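Local coordinates for uncharacterized protein (Yersinia pestis, PDB 4RGI), which is of unknown function but folds as a small KTSC-domain protein, an alpha-beta sandwich with two helices packed on an antiparallel sheet, at residues Arg44-Gln47 with Asn48-Ala52; Arg57-Gly61 with Val62-Lys66. All coordinates share one frame; numbering follows the deposited sequence.

Contact 1: residues Arg44-Gln47 with Asn48-Ala52; sequences RAHQ and NFMSA
Arg44 and Asn48 meet one turn apart along helix 43-51, the asparagine setting its amide oxygen over one face of the arginine's guanidinium. From CB the arginine chain starts out with CG opposite the backbone N (chi1 -180°), then bends at chi2, which turns the rest of it along the helix. CG and CD pass the Asn48 amide at about van der Waals distance; NE comes closer, though its angle to OD1 is too poor for a hydrogen bond. At the tip, CZ lies 3.3 Å from Asn48 OD1, which sits over the centre of the guanidinium, the two planes being 68° apart. The contact is therefore an oxygen resting on a cationic face, probably favourable electrostatically, and Gln47 OE1 lies in plane at the guanidinium edge. A long, charged chain such as that of Arg44 suits an exposed helix surface, and the short amide of Asn48 is enough to meet it.

On another side of the helix the selenomethionine Met50 places CG over one face of the His46 imidazole, 3.5 Å from NE2. Its SE is 4.6 Å from the ring centroid in an oblique selenium-aromatic contact. Main-chain bonds from Asn48, Phe49 and Met50 back to Arg44, Ala45 and His46 join these turns, Phe49 N to Ala45 O measuring 2.9 Å. Near the end of the helix, Gln47 O receives Ser51 N at 3.1 Å and, weakly, Ser51 OG.

His46 stacks on Tyr19 of strand 14-20. Buried Phe49, whose apolar ring suits such a place, reaches Ile14 and Ile17 of that strand, Leu26 and Ile28 of strand 25-30, and Phe58 and Phe59 of helix 55-63.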
ATOM      1  N   ARG A  44      -9.911   0.732   6.977  1.00 16.09           N
ATOM      2  CA  ARG A  44      -9.913   2.181   7.105  1.00 14.35           C
ATOM      3  C   ARG A  44      -8.579   2.786   6.683  1.00 13.76           C
ATOM      4  O   ARG A  44      -8.548   3.859   6.100  1.00 13.54           O
ATOM      5  CB  ARG A  44     -10.248   2.590   8.535  1.00 21.96           C
ATOM      6  CG  ARG A  44     -10.284   4.104   8.775  1.00 17.43           C
ATOM      7  CD  ARG A  44     -11.261   4.815   7.831  1.00 19.54           C
ATOM      8  NE  ARG A  44     -11.384   6.230   8.164  1.00 18.36           N
ATOM      9  CZ  ARG A  44     -12.067   7.111   7.430  1.00 21.01           C
ATOM     10  NH1 ARG A  44     -12.692   6.724   6.333  1.00 16.73           N
ATOM     11  NH2 ARG A  44     -12.129   8.374   7.804  1.00 24.17           N
ATOM     12  N   ALA A  45      -7.481   2.084   6.967  1.00 14.01           N
ATOM     13  CA  ALA A  45      -6.148   2.545   6.584  1.00 12.80           C
ATOM     14  C   ALA A  45      -6.037   2.616   5.087  1.00 10.82           C
ATOM     15  O   ALA A  45      -5.460   3.546   4.545  1.00 11.77           O
ATOM     16  CB  ALA A  45      -5.071   1.617   7.136  1.00 10.82           C
ATOM     17  N   HIS A  46      -6.579   1.608   4.419  1.00 11.52           N
ATOM     18  CA  HIS A  46      -6.489   1.576   2.981  1.00 13.13           C
ATOM     19  C   HIS A  46      -7.300   2.714   2.385  1.00 11.48           C
ATOM     20  O   HIS A  46      -6.849   3.369   1.469  1.00 12.79           O
ATOM     21  CB  HIS A  46      -6.969   0.245   2.430  1.00 10.10           C
ATOM     22  CG  HIS A  46      -7.133   0.249   0.951  1.00 12.06           C
ATOM     23  ND1 HIS A  46      -8.357   0.088   0.337  1.00 15.02           N
ATOM     24  CD2 HIS A  46      -6.228   0.421  -0.047  1.00 15.09           C
ATOM     25  CE1 HIS A  46      -8.195   0.146  -0.975  1.00 15.30           C
ATOM     26  NE2 HIS A  46      -6.919   0.359  -1.236  1.00 14.20           N
ATOM     27  N   GLN A  47      -8.497   2.950   2.914  1.00 10.72           N
ATOM     28  CA  GLN A  47      -9.326   4.042   2.420  1.00 11.31           C
ATOM     29  C   GLN A  47      -8.620   5.387   2.584  1.00 10.89           C
ATOM     30  O   GLN A  47      -8.580   6.178   1.655  1.00 14.86           O
ATOM     31  CB  GLN A  47     -10.675   4.061   3.140  1.00 17.18           C
ATOM     32  CG  GLN A  47     -11.594   2.915   2.779  1.00 17.48           C
ATOM     33  CD  GLN A  47     -12.844   2.956   3.617  1.00 28.63           C
ATOM     34  OE1 GLN A  47     -12.882   3.632   4.646  1.00 27.45           O
ATOM     35  NE2 GLN A  47     -13.882   2.255   3.181  1.00 31.87           N
ATOM     36  N   ASN A  48      -8.047   5.638   3.755  1.00 10.48           N
ATOM     37  CA  ASN A  48      -7.302   6.877   3.977  1.00 10.28           C
ATOM     38  C   ASN A  48      -6.066   7.020   3.078  1.00 12.34           C
ATOM     39  O   ASN A  48      -5.703   8.123   2.686  1.00 10.81           O
ATOM     40  CB  ASN A  48      -6.861   6.991   5.433  1.00 12.45           C
ATOM     41  CG  ASN A  48      -8.019   7.242   6.372  1.00 15.76           C
ATOM     42  OD1 ASN A  48      -9.120   7.620   5.950  1.00 18.34           O
ATOM     43  ND2 ASN A  48      -7.775   7.035   7.661  1.00 14.82           N
ATOM     44  N   PHE A  49      -5.417   5.903   2.792  1.00 11.36           N
ATOM     45  CA  PHE A  49      -4.285   5.851   1.869  1.00  9.71           C
ATOM     46  C   PHE A  49      -4.722   6.347   0.505  1.00  9.69           C
ATOM     47  O   PHE A  49      -4.062   7.181  -0.107  1.00 11.05           O
ATOM     48  CB  PHE A  49      -3.768   4.415   1.758  1.00  8.82           C
ATOM     49  CG  PHE A  49      -2.335   4.273   1.248  1.00  8.61           C
ATOM     50  CD1 PHE A  49      -1.557   5.364   0.891  1.00  8.91           C
ATOM     51  CD2 PHE A  49      -1.778   3.010   1.147  1.00  9.57           C
ATOM     52  CE1 PHE A  49      -0.240   5.187   0.442  1.00 10.04           C
ATOM     53  CE2 PHE A  49      -0.462   2.815   0.697  1.00 11.52           C
ATOM     54  CZ  PHE A  49       0.305   3.915   0.332  1.00  8.62           C
HETATM   55  N   MSE A  50      -5.854   5.840   0.036  1.00 10.10           N
HETATM   56  CA  MSE A  50      -6.321   6.174  -1.308  1.00 11.54           C
HETATM   57  C   MSE A  50      -6.772   7.628  -1.399  1.00 13.83           C
HETATM   58  O   MSE A  50      -6.689   8.240  -2.465  1.00 17.36           O
HETATM   59  CB  MSE A  50      -7.454   5.240  -1.737  1.00 12.84           C
HETATM   60  CG  MSE A  50      -7.035   3.780  -1.866  1.00 14.16           C
HETATM   61 SE   MSE A  50      -5.364   3.467  -2.874  0.70 23.61          SE
HETATM   62  CE  MSE A  50      -5.958   3.865  -4.681  1.00 21.86           C
ATOM     63  N   SER A  51      -7.224   8.187  -0.280  1.00 11.30           N
ATOM     64  CA  SER A  51      -7.680   9.577  -0.262  1.00 14.59           C
ATOM     65  C   SER A  51      -6.601  10.590   0.047  1.00 14.29           C
ATOM     66  O   SER A  51      -6.844  11.787  -0.048  1.00 18.65           O
ATOM     67  CB  SER A  51      -8.802   9.745   0.761  1.00 18.26           C
ATOM     68  OG  SER A  51      -9.880   8.905   0.428  1.00 34.48           O
ATOM     69  N   ALA A  52      -5.420  10.129   0.436  1.00 10.12           N
ATOM     70  CA  ALA A  52      -4.359  11.044   0.850  1.00 10.42           C
ATOM     71  C   ALA A  52      -3.945  11.976  -0.279  1.00 11.35           C
ATOM     72  O   ALA A  52      -3.893  11.572  -1.443  1.00 15.24           O
ATOM     73  CB  ALA A  52      -3.140  10.263   1.334  1.00 10.73           C
TER

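Contact 2: residues Arg57-Gly61 with Val62-Lys66; sequences RFFDG and VIKGK
Val62 covers one face of the Phe58 ring, with CG2 3.8 Å from the centroid in a CH-pi contact and CG1 3.7 Å from CZ. A branched aliphatic residue suits this place because both methyls reach the ring. One residue on, the Phe59 ring carries Lys64 CB over a face, offset toward the rim, while Ile63 CB approaches Phe59 CD1 at 3.7 Å.

The lysine's amphipathic chain serves two partners: its methylenes pass the ring, and the bend at chi3 (-78°) carries NZ to Asp60 OD1, a 2.8 Å salt bridge made from above the carboxylate plane. Asp60 OD2 is paired with Arg13, which probably helps position the carboxylate.

Behind these side chains, Phe59 O accepts both Lys64 N at 2.9 Å and Ile63 N at 3.2 Å, where the helix widens into a pi-type turn. A water then joins Asp60 O, Lys64 O and Lys66 NZ, tying the following loop back to the last turn.

Helix 55-63 lies over the sheet through Phe59, edge-to-face with Phe30 and touching Ile28, and through Ile63 on Leu26 of the same strand, 25-30; Phe58 and Phe59 also touch helix 43-51.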
ATOM      1  N   ARG A  57       3.727  10.580   1.551  1.00 15.25           N
ATOM      2  CA  ARG A  57       3.664  11.055   2.925  1.00 12.18           C
ATOM      3  C   ARG A  57       2.850  10.118   3.780  1.00 11.21           C
ATOM      4  O   ARG A  57       3.215   9.832   4.926  1.00 14.69           O
ATOM      5  CB  ARG A  57       3.061  12.459   3.001  1.00 14.19           C
ATOM      6  CG  ARG A  57       2.932  12.964   4.442  1.00 14.49           C
ATOM      7  CD  ARG A  57       2.307  14.365   4.538  1.00 24.31           C
ATOM      8  NE  ARG A  57       1.923  14.688   5.913  1.00 26.64           N
ATOM      9  CZ  ARG A  57       2.719  15.304   6.778  1.00 36.14           C
ATOM     10  NH1 ARG A  57       3.943  15.678   6.414  1.00 40.09           N
ATOM     11  NH2 ARG A  57       2.289  15.549   8.011  1.00 42.88           N
ATOM     12  N   PHE A  58       1.740   9.646   3.227  1.00 10.50           N
ATOM     13  CA  PHE A  58       0.880   8.731   3.972  1.00 11.48           C
ATOM     14  C   PHE A  58       1.607   7.413   4.193  1.00  9.53           C
ATOM     15  O   PHE A  58       1.578   6.867   5.285  1.00 10.65           O
ATOM     16  CB  PHE A  58      -0.445   8.488   3.256  1.00 13.85           C
ATOM     17  CG  PHE A  58      -1.416   7.668   4.061  1.00 10.82           C
ATOM     18  CD1 PHE A  58      -1.358   6.283   4.048  1.00 13.17           C
ATOM     19  CD2 PHE A  58      -2.371   8.285   4.833  1.00 10.84           C
ATOM     20  CE1 PHE A  58      -2.233   5.530   4.793  1.00 15.90           C
ATOM     21  CE2 PHE A  58      -3.254   7.534   5.583  1.00 15.78           C
ATOM     22  CZ  PHE A  58      -3.186   6.157   5.562  1.00 12.53           C
ATOM     23  N   PHE A  59       2.267   6.901   3.161  1.00  9.43           N
ATOM     24  CA  PHE A  59       3.044   5.683   3.345  1.00 10.58           C
ATOM     25  C   PHE A  59       4.069   5.871   4.458  1.00 13.28           C
ATOM     26  O   PHE A  59       4.191   5.043   5.357  1.00  9.82           O
ATOM     27  CB  PHE A  59       3.747   5.270   2.067  1.00  9.67           C
ATOM     28  CG  PHE A  59       4.719   4.157   2.265  1.00 11.38           C
ATOM     29  CD1 PHE A  59       4.278   2.882   2.568  1.00 13.65           C
ATOM     30  CD2 PHE A  59       6.074   4.381   2.171  1.00 16.26           C
ATOM     31  CE1 PHE A  59       5.175   1.850   2.754  1.00 12.47           C
ATOM     32  CE2 PHE A  59       6.983   3.349   2.359  1.00 14.01           C
ATOM     33  CZ  PHE A  59       6.541   2.088   2.653  1.00 14.55           C
ATOM     34  N   ASP A  60       4.803   6.975   4.412  1.00 11.91           N
ATOM     35  CA  ASP A  60       5.843   7.210   5.416  1.00 14.39           C
ATOM     36  C   ASP A  60       5.292   7.333   6.831  1.00 19.72           C
ATOM     37  O   ASP A  60       5.914   6.862   7.789  1.00 18.61           O
ATOM     38  CB  ASP A  60       6.644   8.475   5.084  1.00 15.57           C
ATOM     39  CG  ASP A  60       7.633   8.264   3.964  1.00 24.11           C
ATOM     40  OD1 ASP A  60       8.017   7.102   3.731  1.00 31.14           O
ATOM     41  OD2 ASP A  60       8.041   9.258   3.322  1.00 24.31           O
ATOM     42  N   GLY A  61       4.127   7.951   6.972  1.00 13.98           N
ATOM     43  CA  GLY A  61       3.605   8.257   8.293  1.00 13.86           C
ATOM     44  C   GLY A  61       2.742   7.185   8.928  1.00 18.83           C
ATOM     45  O   GLY A  61       2.643   7.106  10.164  1.00 17.56           O
ATOM     46  N   VAL A  62       2.116   6.350   8.101  1.00 10.62           N
ATOM     47  CA  VAL A  62       1.095   5.442   8.601  1.00 10.56           C
ATOM     48  C   VAL A  62       1.403   3.970   8.363  1.00 12.04           C
ATOM     49  O   VAL A  62       1.019   3.118   9.162  1.00 13.09           O
ATOM     50  CB  VAL A  62      -0.264   5.782   7.968  1.00 10.27           C
ATOM     51  CG1 VAL A  62      -1.362   4.898   8.510  1.00 15.79           C
ATOM     52  CG2 VAL A  62      -0.586   7.245   8.212  1.00 15.50           C
ATOM     53  N   ILE A  63       2.091   3.672   7.265  1.00  9.27           N
ATOM     54  CA  ILE A  63       2.272   2.273   6.871  1.00  9.01           C
ATOM     55  C   ILE A  63       3.688   1.775   7.156  1.00 10.79           C
ATOM     56  O   ILE A  63       3.873   0.716   7.757  1.00 11.27           O
ATOM     57  CB  ILE A  63       1.970   2.059   5.364  1.00  8.64           C
ATOM     58  CG1 ILE A  63       0.577   2.572   4.997  1.00  8.21           C
ATOM     59  CG2 ILE A  63       2.137   0.579   4.987  1.00  9.00           C
ATOM     60  CD1 ILE A  63      -0.522   1.872   5.747  1.00 15.46           C
ATOM     61  N   LYS A  64       4.680   2.547   6.724  1.00 10.27           N
ATOM     62  CA  LYS A  64       6.067   2.096   6.736  1.00 10.36           C
ATOM     63  C   LYS A  64       6.485   1.712   8.141  1.00 10.98           C
ATOM     64  O   LYS A  64       6.362   2.503   9.064  1.00 13.28           O
ATOM     65  CB  LYS A  64       7.000   3.193   6.185  1.00 10.93           C
ATOM     66  CG  LYS A  64       8.469   2.777   6.115  1.00 19.46           C
ATOM     67  CD  LYS A  64       9.383   3.987   6.091  1.00 35.13           C
ATOM     68  CE  LYS A  64       9.414   4.589   4.729  1.00 35.60           C
ATOM     69  NZ  LYS A  64      10.347   5.756   4.653  1.00 32.00           N
ATOM     70  N   GLY A  65       6.919   0.469   8.306  1.00 13.74           N
ATOM     71  CA  GLY A  65       7.422   0.002   9.579  1.00 13.58           C
ATOM     72  C   GLY A  65       6.377  -0.207  10.645  1.00 18.07           C
ATOM     73  O   GLY A  65       6.711  -0.523  11.783  1.00 18.99           O
ATOM     74  N   LYS A  66       5.111  -0.026  10.289  1.00 11.22           N
ATOM     75  CA  LYS A  66       4.032  -0.183  11.254  1.00 12.74           C
ATOM     76  C   LYS A  66       3.242  -1.469  11.029  1.00 18.31           C
ATOM     77  O   LYS A  66       2.417  -1.858  11.852  1.00 17.52           O
ATOM     78  CB  LYS A  66       3.104   1.030  11.210  1.00 11.98           C
ATOM     79  CG  LYS A  66       3.847   2.303  11.612  1.00 19.98           C
ATOM     80  CD  LYS A  66       2.987   3.273  12.360  1.00 27.19           C
ATOM     81  CE  LYS A  66       3.862   4.307  13.058  1.00 27.68           C
ATOM     82  NZ  LYS A  66       4.705   5.030  12.081  1.00 29.91           N
TER
HETATM   83  O   HOH W   1       5.025   4.846   9.491  1.00 18.67           O

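Overall arrangement
Contacts 1 and 2 belong to successive helices of the chain, 43-51 and 55-63, and their centres are about 11 Å apart. They touch directly through Phe58 of contact 2, which packs against several residues of contact 1: its CD1 is 3.3 Å from Phe49 CD1, with the two ring planes about 20° apart, and its CE2 is 3.7 Å from Asn48 CB. Ala52, a small residue just past the first helix, lets its CB come within 3.8 Å of Phe58 CB. Both contacts rest on the same strand, 25-30. Bound glycerol, probably from the crystallisation liquor, lies about 5 Å from the side chain of Met50 and, at contact 2, about 6 Å from that of Phe58.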